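PDB 5CFJ: BIS(5'-nucleosyl)-tetraphosphatase (Diadenosine tetraphosphatase), putative from Plasmodium falciparum, which probably hydrolyses diadenosine tetraphosphate (Ap4A) asymmetrically and belongs to the Nudix hydrolase family. Local coordinates for residues L78-T84 with T96-M102; H43-P47 with Y130-L136; N28-F34 with I122-E126. One frame throughout, in Å; residues are numbered along the deposited sequence.

Interaction 1: L78-T84 with T96-M102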
loop_
_atom_site.group_PDB
_atom_site.type_symbol
_atom_site.label_atom_id
_atom_site.label_comp_id
_atom_site.label_asym_id
_atom_site.label_seq_id
_atom_site.Cartn_x
_atom_site.Cartn_y
_atom_site.Cartn_z
ATOM N N LEU A 78 11.551 -3.442 -5.789
ATOM C CA LEU A 78 10.621 -4.494 -5.420
ATOM C C LEU A 78 11.341 -5.489 -4.533
ATOM O O LEU A 78 12.414 -5.984 -4.879
ATOM C CB LEU A 78 10.033 -5.175 -6.658
ATOM C CG LEU A 78 9.069 -4.327 -7.492
ATOM C CD1 LEU A 78 8.876 -4.932 -8.876
ATOM C CD2 LEU A 78 7.733 -4.175 -6.787
ATOM N N LEU A 79 10.757 -5.768 -3.378
ATOM C CA LEU A 79 11.360 -6.698 -2.434
ATOM C C LEU A 79 10.645 -8.035 -2.450
ATOM O O LEU A 79 9.525 -8.162 -2.948
ATOM C CB LEU A 79 11.347 -6.115 -1.020
ATOM C CG LEU A 79 12.052 -4.760 -0.911
ATOM C CD1 LEU A 79 11.953 -4.223 0.506
ATOM C CD2 LEU A 79 13.512 -4.849 -1.353
ATOM N N ASN A 80 11.294 -9.038 -1.881
ATOM C CA ASN A 80 10.775 -10.394 -1.915
ATOM C C ASN A 80 9.752 -10.672 -0.811
ATOM O O ASN A 80 9.897 -11.610 -0.028
ATOM C CB ASN A 80 11.929 -11.377 -1.815
ATOM C CG ASN A 80 11.486 -12.784 -2.030
ATOM O OD1 ASN A 80 10.607 -13.035 -2.860
ATOM N ND2 ASN A 80 12.052 -13.716 -1.269
ATOM N N TYR A 81 8.710 -9.854 -0.751
ATOM C CA TYR A 81 7.652 -10.030 0.229
ATOM C C TYR A 81 6.319 -9.710 -0.419
ATOM O O TYR A 81 6.164 -8.668 -1.049
ATOM C CB TYR A 81 7.871 -9.133 1.458
ATOM C CG TYR A 81 6.764 -9.248 2.478
ATOM C CD1 TYR A 81 5.603 -8.493 2.362
ATOM C CD2 TYR A 81 6.865 -10.121 3.544
ATOM C CE1 TYR A 81 4.566 -8.607 3.277
ATOM C CE2 TYR A 81 5.834 -10.245 4.467
ATOM C CZ TYR A 81 4.690 -9.479 4.327
ATOM O OH TYR A 81 3.666 -9.589 5.233
ATOM N N GLN A 82 5.354 -10.601 -0.252
ATOM C CA GLN A 82 3.985 -10.329 -0.671
ATOM C C GLN A 82 3.026 -10.975 0.303
ATOM O O GLN A 82 3.364 -11.959 0.971
ATOM C CB GLN A 82 3.718 -10.844 -2.079
ATOM C CG GLN A 82 3.793 -12.355 -2.181
ATOM C CD GLN A 82 3.371 -12.874 -3.540
ATOM O OE1 GLN A 82 2.326 -13.514 -3.676
ATOM N NE2 GLN A 82 4.192 -12.619 -4.552
ATOM N N LYS A 83 1.827 -10.422 0.393
ATOM C CA LYS A 83 0.801 -11.049 1.210
ATOM C C LYS A 83 -0.558 -10.791 0.611
ATOM O O LYS A 83 -0.856 -9.682 0.161
ATOM C CB LYS A 83 0.838 -10.549 2.659
ATOM C CG LYS A 83 -0.078 -11.367 3.592
ATOM C CD LYS A 83 -0.008 -10.955 5.053
ATOM C CE LYS A 83 -0.875 -11.888 5.891
ATOM N NZ LYS A 83 -0.862 -11.558 7.345
ATOM N N THR A 84 -1.392 -11.821 0.639
ATOM C CA THR A 84 -2.766 -11.717 0.190
ATOM C C THR A 84 -3.679 -11.647 1.409
ATOM O O THR A 84 -3.610 -12.482 2.310
ATOM C CB THR A 84 -3.130 -12.896 -0.708
ATOM O OG1 THR A 84 -2.278 -12.881 -1.861
ATOM C CG2 THR A 84 -4.553 -12.796 -1.168
ATOM N N THR A 96 -7.000 -8.885 -1.634
ATOM C CA THR A 96 -6.033 -7.916 -2.122
ATOM C C THR A 96 -4.636 -8.449 -1.876
ATOM O O THR A 96 -4.327 -8.866 -0.771
ATOM C CB THR A 96 -6.194 -6.552 -1.450
ATOM O OG1 THR A 96 -7.511 -6.056 -1.718
ATOM C CG2 THR A 96 -5.167 -5.580 -1.998
ATOM N N THR A 97 -3.807 -8.455 -2.914
ATOM C CA THR A 97 -2.425 -8.878 -2.783
ATOM C C THR A 97 -1.520 -7.663 -2.825
ATOM O O THR A 97 -1.607 -6.861 -3.755
ATOM C CB THR A 97 -2.042 -9.850 -3.889
ATOM O OG1 THR A 97 -2.893 -10.998 -3.815
ATOM C CG2 THR A 97 -0.603 -10.301 -3.750
ATOM N N TYR A 98 -0.687 -7.518 -1.797
ATOM C CA TYR A 98 0.282 -6.433 -1.720
ATOM C C TYR A 98 1.686 -6.970 -1.924
ATOM O O TYR A 98 2.045 -8.006 -1.357
ATOM C CB TYR A 98 0.199 -5.725 -0.371
ATOM C CG TYR A 98 -1.076 -4.959 -0.160
ATOM C CD1 TYR A 98 -1.264 -3.712 -0.746
ATOM C CD2 TYR A 98 -2.103 -5.478 0.628
ATOM C CE1 TYR A 98 -2.432 -2.998 -0.546
ATOM C CE2 TYR A 98 -3.270 -4.768 0.835
ATOM C CZ TYR A 98 -3.434 -3.534 0.241
ATOM O OH TYR A 98 -4.597 -2.810 0.435
ATOM N N TYR A 99 2.469 -6.240 -2.715
ATOM C CA TYR A 99 3.869 -6.556 -2.993
ATOM C C TYR A 99 4.707 -5.461 -2.363
ATOM O O TYR A 99 4.494 -4.290 -2.647
ATOM C CB TYR A 99 4.132 -6.622 -4.502
ATOM C CG TYR A 99 3.192 -7.552 -5.246
ATOM C CD1 TYR A 99 1.980 -7.089 -5.735
ATOM C CD2 TYR A 99 3.508 -8.890 -5.441
ATOM C CE1 TYR A 99 1.110 -7.921 -6.411
ATOM C CE2 TYR A 99 2.637 -9.737 -6.120
ATOM C CZ TYR A 99 1.442 -9.240 -6.590
ATOM O OH TYR A 99 0.568 -10.053 -7.258
ATOM N N LEU A 100 5.646 -5.828 -1.503
ATOM C CA LEU A 100 6.469 -4.840 -0.812
ATOM C C LEU A 100 7.499 -4.209 -1.737
ATOM O O LEU A 100 8.143 -4.903 -2.522
ATOM C CB LEU A 100 7.176 -5.497 0.369
ATOM C CG LEU A 100 8.015 -4.622 1.308
ATOM C CD1 LEU A 100 7.164 -3.598 2.051
ATOM C CD2 LEU A 100 8.783 -5.483 2.293
ATOM N N ALA A 101 7.669 -2.898 -1.636
ATOM C CA ALA A 101 8.721 -2.211 -2.379
ATOM C C ALA A 101 9.291 -1.090 -1.530
ATOM O O ALA A 101 8.563 -0.485 -0.745
ATOM C CB ALA A 101 8.187 -1.661 -3.691
ATOM N N MET A 102 10.581 -0.818 -1.677
ATOM C CA MET A 102 11.186 0.284 -0.950
ATOM C C MET A 102 11.482 1.445 -1.882
ATOM O O MET A 102 12.202 1.319 -2.876
ATOM C CB MET A 102 12.461 -0.149 -0.240
ATOM C CG MET A 102 12.958 0.900 0.742
ATOM S SD MET A 102 14.506 0.417 1.517
ATOM C CE MET A 102 14.045 -1.123 2.306
HETATM O O HOH W 1 7.669 -6.922 -4.513
#

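Interaction 2: H43-P47 with Y130-L136. With SO4 (sulfate ion), chain B; SO4 (sulfate ion), chain C.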
loop_
_atom_site.group_PDB
_atom_site.type_symbol
_atom_site.label_atom_id
_atom_site.label_comp_id
_atom_site.label_asym_id
_atom_site.label_seq_id
_atom_site.Cartn_x
_atom_site.Cartn_y
_atom_site.Cartn_z
ATOM N N HIS A 43 -10.932 6.085 5.291
ATOM C CA HIS A 43 -10.471 4.878 4.612
ATOM C C HIS A 43 -9.093 5.083 3.998
ATOM O O HIS A 43 -8.958 5.702 2.943
ATOM C CB HIS A 43 -11.483 4.469 3.538
ATOM C CG HIS A 43 -11.248 3.098 2.978
ATOM N ND1 HIS A 43 -11.499 1.951 3.694
ATOM C CD2 HIS A 43 -10.790 2.698 1.767
ATOM C CE1 HIS A 43 -11.201 0.896 2.949
ATOM N NE2 HIS A 43 -10.777 1.322 1.777
ATOM N N TRP A 44 -8.081 4.556 4.676
ATOM C CA TRP A 44 -6.693 4.690 4.271
ATOM C C TRP A 44 -6.145 3.335 3.856
ATOM O O TRP A 44 -6.237 2.378 4.615
ATOM C CB TRP A 44 -5.860 5.227 5.424
ATOM C CG TRP A 44 -6.185 6.622 5.888
ATOM C CD1 TRP A 44 -7.186 6.994 6.751
ATOM C CD2 TRP A 44 -5.475 7.821 5.560
ATOM N NE1 TRP A 44 -7.146 8.351 6.960
ATOM C CE2 TRP A 44 -6.102 8.881 6.247
ATOM C CE3 TRP A 44 -4.369 8.100 4.750
ATOM C CZ2 TRP A 44 -5.657 10.195 6.147
ATOM C CZ3 TRP A 44 -3.930 9.408 4.655
ATOM C CH2 TRP A 44 -4.573 10.437 5.349
ATOM N N THR A 45 -5.574 3.244 2.660
ATOM C CA THR A 45 -4.939 2.007 2.203
ATOM C C THR A 45 -3.686 2.334 1.401
ATOM O O THR A 45 -3.516 3.469 0.958
ATOM C CB THR A 45 -5.877 1.152 1.297
ATOM O OG1 THR A 45 -5.956 1.732 -0.009
ATOM C CG2 THR A 45 -7.278 0.993 1.883
ATOM N N PRO A 46 -2.819 1.331 1.177
ATOM C CA PRO A 46 -1.753 1.534 0.190
ATOM C C PRO A 46 -2.349 1.671 -1.214
ATOM O O PRO A 46 -3.540 1.412 -1.416
ATOM C CB PRO A 46 -0.900 0.258 0.317
ATOM C CG PRO A 46 -1.302 -0.353 1.640
ATOM C CD PRO A 46 -2.744 -0.001 1.805
ATOM N N PRO A 47 -1.532 2.095 -2.186
ATOM C CA PRO A 47 -1.987 2.119 -3.580
ATOM C C PRO A 47 -2.357 0.711 -4.058
ATOM O O PRO A 47 -1.600 -0.224 -3.820
ATOM C CB PRO A 47 -0.770 2.659 -4.338
ATOM C CG PRO A 47 0.128 3.250 -3.283
ATOM C CD PRO A 47 -0.110 2.451 -2.062
ATOM N N TYR A 130 -5.095 5.445 12.338
ATOM C CA TYR A 130 -5.623 5.576 10.985
ATOM C C TYR A 130 -6.755 4.591 10.717
ATOM O O TYR A 130 -7.208 4.447 9.582
ATOM C CB TYR A 130 -4.488 5.429 9.965
ATOM C CG TYR A 130 -3.711 6.720 9.875
ATOM C CD1 TYR A 130 -2.758 7.046 10.828
ATOM C CD2 TYR A 130 -3.989 7.649 8.885
ATOM C CE1 TYR A 130 -2.077 8.248 10.778
ATOM C CE2 TYR A 130 -3.318 8.845 8.819
ATOM C CZ TYR A 130 -2.363 9.144 9.770
ATOM O OH TYR A 130 -1.691 10.341 9.700
ATOM N N ASN A 131 -7.231 3.955 11.789
ATOM C CA ASN A 131 -8.371 3.040 11.744
ATOM C C ASN A 131 -8.219 1.913 10.725
ATOM O O ASN A 131 -9.178 1.504 10.072
ATOM C CB ASN A 131 -9.654 3.828 11.480
ATOM C CG ASN A 131 -9.944 4.833 12.578
ATOM O OD1 ASN A 131 -10.077 6.029 12.323
ATOM N ND2 ASN A 131 -10.022 4.351 13.813
ATOM N N LEU A 132 -7.006 1.393 10.611
ATOM C CA LEU A 132 -6.778 0.254 9.737
ATOM C C LEU A 132 -7.424 -0.999 10.289
ATOM O O LEU A 132 -7.397 -1.223 11.500
ATOM C CB LEU A 132 -5.287 -0.011 9.560
ATOM C CG LEU A 132 -4.432 1.156 9.067
ATOM C CD1 LEU A 132 -3.032 0.652 8.732
ATOM C CD2 LEU A 132 -5.064 1.871 7.880
ATOM N N PRO A 133 -7.993 -1.829 9.403
ATOM C CA PRO A 133 -8.444 -3.149 9.853
ATOM C C PRO A 133 -7.257 -4.015 10.270
ATOM O O PRO A 133 -6.114 -3.737 9.876
ATOM C CB PRO A 133 -9.144 -3.726 8.619
ATOM C CG PRO A 133 -8.524 -3.020 7.474
ATOM C CD PRO A 133 -8.222 -1.630 7.961
ATOM N N GLU A 134 -7.525 -5.049 11.059
ATOM C CA GLU A 134 -6.476 -5.917 11.574
ATOM C C GLU A 134 -5.607 -6.486 10.470
ATOM O O GLU A 134 -4.396 -6.583 10.628
ATOM C CB GLU A 134 -7.077 -7.062 12.385
ATOM C CG GLU A 134 -7.635 -6.606 13.710
ATOM C CD GLU A 134 -8.364 -7.698 14.470
ATOM O OE1 GLU A 134 -8.330 -8.871 14.041
ATOM O OE2 GLU A 134 -8.977 -7.372 15.505
ATOM N N SER A 135 -6.219 -6.860 9.354
ATOM C CA SER A 135 -5.459 -7.433 8.237
ATOM C C SER A 135 -4.327 -6.513 7.766
ATOM O O SER A 135 -3.182 -6.956 7.559
ATOM C CB SER A 135 -6.396 -7.752 7.068
ATOM O OG SER A 135 -7.151 -6.613 6.683
ATOM N N LEU A 136 -4.649 -5.230 7.619
ATOM C CA LEU A 136 -3.679 -4.240 7.159
ATOM C C LEU A 136 -2.662 -3.887 8.233
ATOM O O LEU A 136 -1.466 -3.752 7.946
ATOM C CB LEU A 136 -4.380 -2.963 6.693
ATOM C CG LEU A 136 -4.805 -2.896 5.234
ATOM C CD1 LEU A 136 -5.445 -1.559 4.943
ATOM C CD2 LEU A 136 -3.604 -3.134 4.325
HETATM S S SO4 B . -10.875 -1.895 0.246
HETATM O O1 SO4 B . -10.268 -0.616 -0.108
HETATM O O2 SO4 B . -10.223 -3.001 -0.445
HETATM O O3 SO4 B . -10.773 -2.086 1.690
HETATM O O4 SO4 B . -12.291 -1.862 -0.116
HETATM S S SO4 C . -8.950 10.835 8.978
HETATM O O1 SO4 C . -8.314 11.980 8.328
HETATM O O2 SO4 C . -9.802 10.133 8.024
HETATM O O3 SO4 C . -7.927 9.915 9.465
HETATM O O4 SO4 C . -9.766 11.303 10.093
HETATM O O HOH W 2 -8.666 3.558 7.377
#

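Interaction 3: N28-F34 with I122-E126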
loop_
_atom_site.group_PDB
_atom_site.type_symbol
_atom_site.label_atom_id
_atom_site.label_comp_id
_atom_site.label_asym_id
_atom_site.label_seq_id
_atom_site.Cartn_x
_atom_site.Cartn_y
_atom_site.Cartn_z
ATOM N N ASN A 28 10.819 -0.653 13.518
ATOM C CA ASN A 28 9.539 0.014 13.417
ATOM C C ASN A 28 10.066 1.292 12.797
ATOM O O ASN A 28 9.549 2.406 12.954
ATOM C CB ASN A 28 8.804 0.052 14.786
ATOM C CG ASN A 28 9.146 1.198 15.744
ATOM O OD1 ASN A 28 10.173 1.838 15.697
ATOM N ND2 ASN A 28 8.309 1.262 16.803
ATOM N N LYS A 29 11.147 1.029 12.044
ATOM C CA LYS A 29 12.060 2.005 11.437
ATOM C C LYS A 29 11.612 2.400 10.038
ATOM O O LYS A 29 12.318 3.124 9.334
ATOM C CB LYS A 29 13.488 1.430 11.361
ATOM C CG LYS A 29 13.999 0.857 12.666
ATOM N N PHE A 30 10.445 1.923 9.632
ATOM C CA PHE A 30 9.974 2.189 8.284
ATOM C C PHE A 30 8.642 2.891 8.313
ATOM O O PHE A 30 7.914 2.823 9.296
ATOM C CB PHE A 30 9.871 0.889 7.495
ATOM C CG PHE A 30 11.184 0.220 7.299
ATOM C CD1 PHE A 30 11.956 0.501 6.192
ATOM C CD2 PHE A 30 11.677 -0.649 8.255
ATOM C CE1 PHE A 30 13.193 -0.105 6.029
ATOM C CE2 PHE A 30 12.906 -1.251 8.099
ATOM C CZ PHE A 30 13.664 -0.975 6.986
ATOM N N GLU A 31 8.333 3.578 7.225
ATOM C CA GLU A 31 7.023 4.166 7.025
ATOM C C GLU A 31 6.443 3.618 5.735
ATOM O O GLU A 31 7.186 3.228 4.840
ATOM C CB GLU A 31 7.102 5.696 6.951
ATOM C CG GLU A 31 7.491 6.359 8.248
ATOM C CD GLU A 31 7.885 7.820 8.080
ATOM O OE1 GLU A 31 8.411 8.206 7.008
ATOM O OE2 GLU A 31 7.681 8.594 9.038
ATOM N N PHE A 32 5.121 3.643 5.631
ATOM C CA PHE A 32 4.398 3.073 4.517
ATOM C C PHE A 32 3.463 4.120 3.945
ATOM O O PHE A 32 2.782 4.826 4.700
ATOM C CB PHE A 32 3.601 1.848 4.968
ATOM C CG PHE A 32 4.452 0.761 5.555
ATOM C CD1 PHE A 32 4.762 0.751 6.910
ATOM C CD2 PHE A 32 4.957 -0.245 4.745
ATOM C CE1 PHE A 32 5.565 -0.242 7.442
ATOM C CE2 PHE A 32 5.744 -1.247 5.270
ATOM C CZ PHE A 32 6.047 -1.249 6.621
ATOM N N LEU A 33 3.391 4.205 2.621
ATOM C CA LEU A 33 2.559 5.223 1.994
ATOM C C LEU A 33 1.098 4.805 1.982
ATOM O O LEU A 33 0.727 3.834 1.328
ATOM C CB LEU A 33 3.035 5.511 0.570
ATOM C CG LEU A 33 2.232 6.554 -0.209
ATOM C CD1 LEU A 33 2.272 7.903 0.503
ATOM C CD2 LEU A 33 2.760 6.687 -1.639
ATOM N N PHE A 34 0.274 5.557 2.704
ATOM C CA PHE A 34 -1.160 5.309 2.759
ATOM C C PHE A 34 -1.922 6.472 2.145
ATOM O O PHE A 34 -1.548 7.631 2.311
ATOM C CB PHE A 34 -1.613 5.036 4.201
ATOM C CG PHE A 34 -1.509 3.595 4.585
ATOM C CD1 PHE A 34 -2.650 2.866 4.855
ATOM C CD2 PHE A 34 -0.278 2.948 4.627
ATOM C CE1 PHE A 34 -2.579 1.530 5.174
ATOM C CE2 PHE A 34 -0.203 1.611 4.951
ATOM C CZ PHE A 34 -1.356 0.896 5.222
ATOM N N ILE A 122 2.981 6.488 7.051
ATOM C CA ILE A 122 2.695 6.097 8.432
ATOM C C ILE A 122 3.539 4.914 8.902
ATOM O O ILE A 122 3.900 4.020 8.133
ATOM C CB ILE A 122 1.191 5.763 8.626
ATOM C CG1 ILE A 122 0.781 4.520 7.830
ATOM C CG2 ILE A 122 0.328 6.979 8.272
ATOM C CD1 ILE A 122 -0.601 4.006 8.189
ATOM N N GLY A 123 3.872 4.928 10.182
ATOM C CA GLY A 123 4.527 3.789 10.782
ATOM C C GLY A 123 3.499 2.749 11.181
ATOM O O GLY A 123 2.302 3.050 11.330
ATOM N N SER A 124 3.961 1.521 11.366
ATOM C CA SER A 124 3.083 0.442 11.789
ATOM C C SER A 124 2.339 0.789 13.087
ATOM O O SER A 124 1.184 0.409 13.263
ATOM C CB SER A 124 3.884 -0.846 11.964
ATOM O OG SER A 124 4.907 -0.684 12.931
ATOM N N HIS A 125 2.991 1.527 13.981
ATOM C CA HIS A 125 2.377 1.887 15.261
ATOM C C HIS A 125 1.207 2.852 15.131
ATOM O O HIS A 125 0.475 3.069 16.093
ATOM C CB HIS A 125 3.418 2.490 16.208
ATOM C CG HIS A 125 4.398 1.493 16.744
ATOM N ND1 HIS A 125 4.878 1.545 18.035
ATOM C CD2 HIS A 125 4.992 0.423 16.164
ATOM C CE1 HIS A 125 5.721 0.545 18.229
ATOM N NE2 HIS A 125 5.809 -0.149 17.108
ATOM N N GLU A 126 1.035 3.435 13.952
ATOM C CA GLU A 126 -0.038 4.386 13.715
ATOM C C GLU A 126 -1.296 3.719 13.178
ATOM O O GLU A 126 -2.277 4.399 12.872
ATOM C CB GLU A 126 0.428 5.462 12.734
ATOM C CG GLU A 126 1.730 6.116 13.126
ATOM C CD GLU A 126 2.000 7.375 12.334
ATOM O OE1 GLU A 126 1.311 8.391 12.568
ATOM O OE2 GLU A 126 2.899 7.348 11.472
HETATM O O HOH W 3 5.316 8.331 10.689
#

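Interaction 1: L78-T84 with T96-M102
Leu79, Tyr81 and Leu100 form the tightly packed part of this contact. Leu100 swings its CG opposite the backbone N (chi1 -175°), reaches across to the neighbouring strand and fits between two side chains there: its CD2 lies 3.9 Å from Leu79 CD1 and equally far from Tyr81 CB. Helix 134-147 covers this side, Leu147 meeting Leu79 and Phe146 meeting Leu100. The backbone is gripped just as closely: Leu79 N donates to Leu100 O (2.9 Å), and Leu100 N runs almost straight to Tyr81 O, with 177° at the hydrogen. One residue of 96-102 is thus bonded to two residues of 78-84 that are not adjacent. The strands form an antiparallel hairpin interrupted by a beta bulge, which shifts the register by two between the Leu78–Ala101 and Gln82–Tyr99 pairs. The chain turns a corner through an inverse gamma turn centred on Asn80, closed by a weak bond from Tyr81 N to Leu79 O. A water bridges the corner by donating to both Leu79 O and Leu100 O. Beyond the bulge, Lys83 and Tyr98 form a regular hydrogen-bonded pair, and Lys83 extends onward to a salt bridge with Glu142. Contacts are sparser on the face that carries Gln82, Thr84, Thr97 and Tyr99. The extended Gln82 lies alongside Tyr99, its amide plane nearly perpendicular to the ring, so that Gln82 NE2 comes 3.6 Å from Tyr99 CE2 at the ring edge; Leu58 and Ala61 of helix 57-69 also touch this tyrosine. Thr84, solvent-exposed like Gln82, is held by a hydroxyl–hydroxyl hydrogen bond, Thr84 OG1 to Thr97 OG1 at 2.8 Å.

Interaction 2: H43-P47 with Y130-L136
Trp44, on strand 44-50 in the Nudix domain, meets Tyr130 in the loop that leads into helix 134-147, forming a T-shaped aromatic pair. The tyrosine brings its edge to the indole face: Tyr130 CD2 is 3.6 Å from Trp44 CE2, centred over the indole, and the two ring planes stand at 88°. Trp44 has CG beside its backbone N (chi1 -65°), which turns the indole toward the loop, where Lys120 of strand 116-122 touches both side chains. A water ties the backbones together beside the pair, accepting from Trp44 N at 2.9 Å and lying 2.8 Å from Tyr130 O. Further along, no direct hydrogen bond joins the segments. A methyl of Leu132, CD2, rests 3.5 Å from Trp44 O, while Pro46 and Leu136 meet tip to tip, Pro46 CD to Leu136 CD2 at 4.1 Å, next to the ring of Tyr98. Thr45 OG1 donates to Pro46 O, a bond within the segment that fixes the rotation of the threonine as the strand runs into the prolines. Two sulfates, probably from the crystallisation liquor, lie at the margins in the planes of the rings that bind them. His43 NE2 gives one of them a nearly straight hydrogen bond (2.8 Å to its O1), and Tyr87, Lys48 and Lys94 also hydrogen-bond it, a setting suited to an anion. Trp44 NE1 points to O3 of the other at 3.1 Å, and Lys36 also hydrogen-bonds this ion. In a nucleotide-binding enzyme such sites could mark places for phosphate groups, though the ions alone do not prove it. Closure of the central mixed sheet by a C-terminal helix and its preceding loop, as here, belongs to the alpha/beta/alpha sandwich of the Nudix fold.

Interaction 3: N28-F34 with I122-E126
Ile122 holds CG1 between its backbone N and carbonyl carbon (chi1 66°), and an extended second torsion (169°) then carries CD1 over one face of Phe34. The result is a CH-pi contact, with Ile122 CD1 3.8 Å from the centroid of the Phe34 ring and CG1 packed at its rim. Behind this, Phe32 and Ile122 form an antiparallel hydrogen-bonded pair: Phe32 N donates to Ile122 O (2.8 Å), and Ile122 N returns a bond to Phe32 O (2.9 Å). The pair joins strand 30-37 to the end of strand 116-122, and Phe32 goes on to pack against Leu140 of helix 134-147. After Ile122 the chain leaves the sheet and enters a short 3-10 turn. Here Gly123 N donates to Glu126 OE2 at 2.9 Å, and Glu126 N donates to Gly123 O, so residue 126 is bound back to residue 123 through both side chain and backbone. At the outer side a water lies 2.7 Å from Glu126 OE2 and 2.9 Å from Glu31 OE2, while Glu31 OE1 forms a salt bridge with Arg15. The two nearby carboxylates carry like charge, if both are ionised; the water between them, the Gly123 N-H and Arg15 would probably ease the repulsion.

All three contacts reach the same mixed sheet, and helix 134-147 packs against residues of interactions 1 and 3 and supplies Leu136 to interaction 2. Interaction 2 is the most buried; interactions 1 and 3 are only partly so, each joining an apolar side to a polar margin. Interactions 1 and 3 rest on antiparallel strand pairing, extensive in the first and a single bridge in the third, whereas interaction 2 has no direct hydrogen bond between its segments. Phe34 joins interactions 2 and 3, packing on Thr45 and Leu132, and Tyr98 joins interactions 1 and 2 through Pro46 and Leu136. Leu100 of interaction 1 likewise packs on Phe32 of interaction 3.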